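Local coordinates for collagen adhesin protein (Enterococcus faecalis, PDB 2Z1P) that probably binds collagen as a cell-wall-anchored surface adhesin, this chain being the part that holds its Ig-like and collagen-binding domains, at residues E34-K39 with F112-L117; T68-S73 with G168-V173. All blocks are in the same frame, centred on the assembly; numbering follows the deposited sequence.

Overall arrangement
From the N terminus, strand 20-25 leads, by way of the short strand 29-31, into 35-43, the first strand of contact 1. The chain then passes 64-66 and enters the loop 68-73, the first half of contact 2. It returns through 107-116, where contact 1 closes a loop of 72 residues inside the Ig-like domain. It goes on into the collagen-binding domain, and 168-173 closes contact 2 against the earlier loop. The two closures cross, because the segments alternate along the chain. Contact 1 joins two strands of one sheet; contact 2 joins the two domains. Their centres lie about 13 Å apart, and a salt bridge between Lys115 and Glu169 links them.

Contact 1: E34-K39 with F112-L117; sequences EMTSIK and FGIKTL
Met35 to Ile38 pair with Phe112 to Lys115 as neighbouring antiparallel strands in the middle of a four-stranded sheet of the Ig-like domain. Thr36 with Ile114 and Ile38 with Phe112 are the hydrogen-bonded pairs. Met35 with Lys115 and Ser37 with Gly113 are the non-hydrogen-bonded ones. The bond from Ile38 N to Phe112 O is 3.0 Å long and nearly straight (172°). That from Thr36 N to Ile114 O is more bent, and its donor sits above the carbonyl plane. The strand segments run at 143° to each other, well short of exactly antiparallel.

The buried face carries Thr36, Ile38, Phe112 and Ile114. Ile38 CB lies over the Phe112 ring, off-centre, in a CH-pi contact 4.2 Å from the centroid. Phe112 CG lies between its backbone N and carbonyl carbon (chi1 66°), which brings the ring across to the neighbouring strand. Ile38 CD1 meets Ile114 CG2 at 3.7 Å, the two side chains crossing at about a right angle. Thr36 and Ile114 lie alongside each other, with CG2 of Thr36 3.5 Å from CD1 of Ile114. Farther out, Val23 and Leu25 of strand 20-25 touch Ile38, and Leu64 touches Ile114.

On the other face Met35 and Lys115 run side by side. Their closest atoms are Met35 CG and Lys115 CB, and Lys115 NZ goes on to a salt bridge with Glu169. Just before the strand begins, the carboxylate of Glu34 makes hydrogen bonds with Tyr31 N and His27 NE2. The backbone carbonyl oxygen of Glu34 is gripped twice by one residue: Thr116 N comes nearly along the C=O direction at 2.6 Å from Glu34 O, while Thr116 OG1 comes in tilted from the carbonyl plane at 3.2 Å.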
loop_
_atom_site.group_PDB
_atom_site.type_symbol
_atom_site.label_atom_id
_atom_site.label_comp_id
_atom_site.label_asym_id
_atom_site.label_seq_id
_atom_site.Cartn_x
_atom_site.Cartn_y
_atom_site.Cartn_z
ATOM N N GLU A 34 -3.377 9.222 0.367
ATOM C CA GLU A 34 -3.929 8.121 -0.405
ATOM C C GLU A 34 -3.090 7.789 -1.618
ATOM O O GLU A 34 -2.590 8.684 -2.309
ATOM C CB GLU A 34 -5.344 8.434 -0.883
ATOM C CG GLU A 34 -5.922 7.303 -1.711
ATOM C CD GLU A 34 -7.325 7.580 -2.185
ATOM O OE1 GLU A 34 -7.903 6.711 -2.866
ATOM O OE2 GLU A 34 -7.852 8.663 -1.879
ATOM N N MET A 35 -2.935 6.495 -1.870
ATOM C CA MET A 35 -2.184 6.035 -3.025
ATOM C C MET A 35 -3.208 5.428 -3.954
ATOM O O MET A 35 -4.039 4.627 -3.528
ATOM C CB MET A 35 -1.153 5.000 -2.616
ATOM C CG MET A 35 -0.151 5.553 -1.650
ATOM S SD MET A 35 1.110 4.378 -1.278
ATOM C CE MET A 35 2.337 5.428 -0.453
ATOM N N THR A 36 -3.164 5.823 -5.221
ATOM C CA THR A 36 -4.126 5.328 -6.193
ATOM C C THR A 36 -3.415 5.092 -7.507
ATOM O O THR A 36 -2.326 5.627 -7.728
ATOM C CB THR A 36 -5.276 6.352 -6.405
ATOM O OG1 THR A 36 -6.339 5.742 -7.147
ATOM C CG2 THR A 36 -4.771 7.580 -7.172
ATOM N N SER A 37 -4.033 4.286 -8.367
ATOM C CA SER A 37 -3.477 3.969 -9.676
ATOM C C SER A 37 -4.146 4.839 -10.723
ATOM O O SER A 37 -5.358 5.070 -10.680
ATOM C CB SER A 37 -3.721 2.502 -10.036
ATOM O OG SER A 37 -3.261 1.626 -9.025
ATOM N N ILE A 38 -3.338 5.325 -11.658
ATOM C CA ILE A 38 -3.815 6.149 -12.758
ATOM C C ILE A 38 -3.481 5.319 -13.997
ATOM O O ILE A 38 -2.340 4.873 -14.165
ATOM C CB ILE A 38 -3.076 7.514 -12.803
ATOM C CG1 ILE A 38 -3.283 8.253 -11.483
ATOM C CG2 ILE A 38 -3.599 8.369 -13.948
ATOM C CD1 ILE A 38 -2.638 9.593 -11.438
ATOM N N LYS A 39 -4.478 5.091 -14.847
ATOM C CA LYS A 39 -4.277 4.284 -16.046
ATOM C C LYS A 39 -4.358 5.086 -17.343
ATOM O O LYS A 39 -5.401 5.653 -17.663
ATOM C CB LYS A 39 -5.315 3.176 -16.071
ATOM C CG LYS A 39 -5.164 2.225 -17.216
ATOM C CD LYS A 39 -6.380 1.373 -17.279
ATOM C CE LYS A 39 -6.210 0.316 -18.296
ATOM N NZ LYS A 39 -7.476 -0.436 -18.404
ATOM N N PHE A 112 0.309 3.534 -13.411
ATOM C CA PHE A 112 1.394 3.924 -12.521
ATOM C C PHE A 112 0.738 4.399 -11.223
ATOM O O PHE A 112 -0.453 4.729 -11.207
ATOM C CB PHE A 112 2.294 5.010 -13.134
ATOM C CG PHE A 112 1.621 6.333 -13.348
ATOM C CD1 PHE A 112 0.750 6.527 -14.415
ATOM C CD2 PHE A 112 1.884 7.404 -12.496
ATOM C CE1 PHE A 112 0.146 7.780 -14.637
ATOM C CE2 PHE A 112 1.288 8.655 -12.709
ATOM C CZ PHE A 112 0.417 8.843 -13.782
ATOM N N GLY A 113 1.504 4.399 -10.133
ATOM C CA GLY A 113 0.958 4.792 -8.851
ATOM C C GLY A 113 1.412 6.141 -8.372
ATOM O O GLY A 113 2.540 6.550 -8.639
ATOM N N ILE A 114 0.510 6.837 -7.682
ATOM C CA ILE A 114 0.789 8.153 -7.119
ATOM C C ILE A 114 0.364 8.081 -5.672
ATOM O O ILE A 114 -0.283 7.123 -5.247
ATOM C CB ILE A 114 -0.045 9.307 -7.784
ATOM C CG1 ILE A 114 -1.540 9.044 -7.617
ATOM C CG2 ILE A 114 0.300 9.471 -9.245
ATOM C CD1 ILE A 114 -2.131 9.727 -6.406
ATOM N N LYS A 115 0.742 9.100 -4.920
ATOM C CA LYS A 115 0.369 9.197 -3.526
ATOM C C LYS A 115 -0.036 10.640 -3.351
ATOM O O LYS A 115 0.751 11.545 -3.613
ATOM C CB LYS A 115 1.533 8.830 -2.599
ATOM C CG LYS A 115 2.784 9.673 -2.697
ATOM C CD LYS A 115 3.717 9.249 -1.572
ATOM C CE LYS A 115 4.912 10.176 -1.394
ATOM N NZ LYS A 115 5.921 10.015 -2.468
ATOM N N THR A 116 -1.285 10.845 -2.950
ATOM C CA THR A 116 -1.833 12.177 -2.748
ATOM C C THR A 116 -1.083 12.849 -1.613
ATOM O O THR A 116 -1.186 12.406 -0.474
ATOM C CB THR A 116 -3.327 12.086 -2.386
ATOM O OG1 THR A 116 -4.009 11.321 -3.389
ATOM C CG2 THR A 116 -3.947 13.460 -2.315
ATOM N N LEU A 117 -0.329 13.907 -1.905
ATOM C CA LEU A 117 0.422 14.578 -0.849
ATOM C C LEU A 117 -0.462 14.844 0.350
ATOM O O LEU A 117 -1.608 15.294 0.217
ATOM C CB LEU A 117 1.049 15.888 -1.340
ATOM C CG LEU A 117 2.427 15.743 -2.002
ATOM C CD1 LEU A 117 2.935 17.118 -2.407
ATOM C CD2 LEU A 117 3.404 15.076 -1.042
#

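Contact 2: T68-S73 with G168-V173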
loop_
_atom_site.group_PDB
_atom_site.type_symbol
_atom_site.label_atom_id
_atom_site.label_comp_id
_atom_site.label_asym_id
_atom_site.label_seq_id
_atom_site.Cartn_x
_atom_site.Cartn_y
_atom_site.Cartn_z
ATOM N N THR A 68 8.188 6.668 -7.186
ATOM C CA THR A 68 9.366 6.081 -7.814
ATOM C C THR A 68 9.823 4.859 -7.027
ATOM O O THR A 68 9.012 4.168 -6.418
ATOM C CB THR A 68 10.518 7.100 -7.837
ATOM O OG1 THR A 68 10.973 7.342 -6.495
ATOM C CG2 THR A 68 10.045 8.413 -8.453
ATOM N N GLU A 69 11.128 4.602 -7.052
ATOM C CA GLU A 69 11.721 3.491 -6.318
ATOM C C GLU A 69 12.216 4.063 -4.999
ATOM O O GLU A 69 12.275 5.282 -4.834
ATOM C CB GLU A 69 12.904 2.900 -7.082
ATOM C CG GLU A 69 12.535 2.112 -8.313
ATOM C CD GLU A 69 11.690 0.903 -7.990
ATOM O OE1 GLU A 69 11.621 0.532 -6.794
ATOM O OE2 GLU A 69 11.102 0.317 -8.931
ATOM N N ASN A 70 12.568 3.190 -4.061
ATOM C CA ASN A 70 13.065 3.628 -2.763
ATOM C C ASN A 70 14.294 4.508 -3.022
ATOM O O ASN A 70 14.534 5.503 -2.327
ATOM C CB ASN A 70 13.452 2.407 -1.917
ATOM C CG ASN A 70 13.076 2.556 -0.446
ATOM O OD1 ASN A 70 13.459 3.519 0.220
ATOM N ND2 ASN A 70 12.330 1.587 0.069
ATOM N N ASP A 71 15.061 4.140 -4.045
ATOM C CA ASP A 71 16.266 4.876 -4.407
ATOM C C ASP A 71 15.940 6.259 -4.957
ATOM O O ASP A 71 16.848 7.030 -5.248
ATOM C CB ASP A 71 17.060 4.094 -5.442
ATOM N N SER A 72 14.648 6.571 -5.081
ATOM C CA SER A 72 14.184 7.847 -5.642
ATOM C C SER A 72 14.325 7.734 -7.165
ATOM O O SER A 72 13.901 8.607 -7.926
ATOM C CB SER A 72 15.020 9.024 -5.105
ATOM N N SER A 73 14.927 6.630 -7.589
ATOM C CA SER A 73 15.131 6.344 -8.996
ATOM C C SER A 73 13.773 6.064 -9.627
ATOM O O SER A 73 12.831 5.668 -8.944
ATOM C CB SER A 73 16.049 5.125 -9.156
ATOM O OG SER A 73 15.621 4.040 -8.348
ATOM N N GLY A 168 4.780 2.210 0.336
ATOM C CA GLY A 168 5.030 3.219 -0.677
ATOM C C GLY A 168 6.034 2.742 -1.719
ATOM O O GLY A 168 5.832 1.719 -2.396
ATOM N N GLU A 169 7.131 3.487 -1.837
ATOM C CA GLU A 169 8.204 3.189 -2.785
ATOM C C GLU A 169 9.125 2.065 -2.274
ATOM O O GLU A 169 10.095 1.688 -2.933
ATOM C CB GLU A 169 8.989 4.484 -3.061
ATOM C CG GLU A 169 8.109 5.592 -3.682
ATOM C CD GLU A 169 8.194 6.950 -2.966
ATOM O OE1 GLU A 169 9.153 7.719 -3.214
ATOM O OE2 GLU A 169 7.296 7.252 -2.146
ATOM N N SER A 170 8.788 1.526 -1.102
ATOM C CA SER A 170 9.543 0.448 -0.465
ATOM C C SER A 170 9.184 -0.870 -1.108
ATOM O O SER A 170 9.975 -1.809 -1.091
ATOM C CB SER A 170 9.197 0.340 1.028
ATOM O OG SER A 170 9.519 1.511 1.753
ATOM N N ASN A 171 7.975 -0.936 -1.657
ATOM C CA ASN A 171 7.469 -2.150 -2.278
ATOM C C ASN A 171 7.234 -3.161 -1.161
ATOM O O ASN A 171 7.523 -4.347 -1.296
ATOM C CB ASN A 171 8.476 -2.669 -3.304
ATOM C CG ASN A 171 8.664 -1.703 -4.465
ATOM O OD1 ASN A 171 9.731 -1.640 -5.084
ATOM N ND2 ASN A 171 7.617 -0.948 -4.770
ATOM N N GLN A 172 6.705 -2.656 -0.051
ATOM C CA GLN A 172 6.410 -3.468 1.118
ATOM C C GLN A 172 4.999 -3.184 1.561
ATOM O O GLN A 172 4.361 -2.255 1.077
ATOM C CB GLN A 172 7.320 -3.102 2.281
ATOM C CG GLN A 172 8.797 -3.218 2.017
ATOM C CD GLN A 172 9.617 -2.727 3.200
ATOM O OE1 GLN A 172 9.520 -1.562 3.599
ATOM N NE2 GLN A 172 10.427 -3.615 3.769
ATOM N N VAL A 173 4.528 -3.990 2.503
ATOM C CA VAL A 173 3.204 -3.820 3.077
ATOM C C VAL A 173 3.382 -3.685 4.587
ATOM O O VAL A 173 4.038 -4.517 5.205
ATOM C CB VAL A 173 2.303 -5.030 2.798
ATOM C CG1 VAL A 173 0.936 -4.795 3.428
ATOM C CG2 VAL A 173 2.184 -5.265 1.289
HETATM O O HOH W 1 8.044 9.084 -5.244
#
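Glu169 makes most of the van der Waals contact, laying its CB and CG against the backbone of Thr68 and Glu69. Glu169 CG is 3.2 Å from Thr68 O, and Glu169 CB is 3.8 Å from Glu69 C. CG is anti to the carbonyl carbon (chi1 -61°), and a bend at chi2 then turns the carboxylate past the Thr68 backbone. Asn70 packs against the next residue, with its ND2 3.1 Å from Ser170 CA.

Direct polar bonding between the segments is sparse. Asn70 N stands 3.1 Å from Glu169 O, but the angle is too poor for a hydrogen bond. One water links the two segments: it accepts from Thr68 N and gives a weak bond to Glu169 OE1.

Each side of the contact is built on a type I beta turn, Glu69 to Ser72 facing Gly168 to Asn171. The first lies in the loop between strands 64-66 and 75-78 of the Ig-like domain. The second joins strands 160-166 and 172-179 of the collagen-binding domain as a hairpin turn. The contact is thus part of the interface between the two domains.

Within the first turn, Glu69 O takes two bonds. Ser72 N closes the turn at 2.7 Å from Glu69 O. Thr68 OG1 donates to the same oxygen, in the carbonyl plane and on a lone pair. In the second turn the closing bond from Asn171 N to Gly168 O is weak.

Salt bridges tie the carboxylate of Glu169 to the Ig-like domain: besides OE2 with Lys115, OE1 pairs with Lys89. These two positive charges would be expected to favour the ionised form of Glu169. Around Glu69 the charge pairing is looser, as the ion pair between its OE2 and Arg75 NH1 is long and weak.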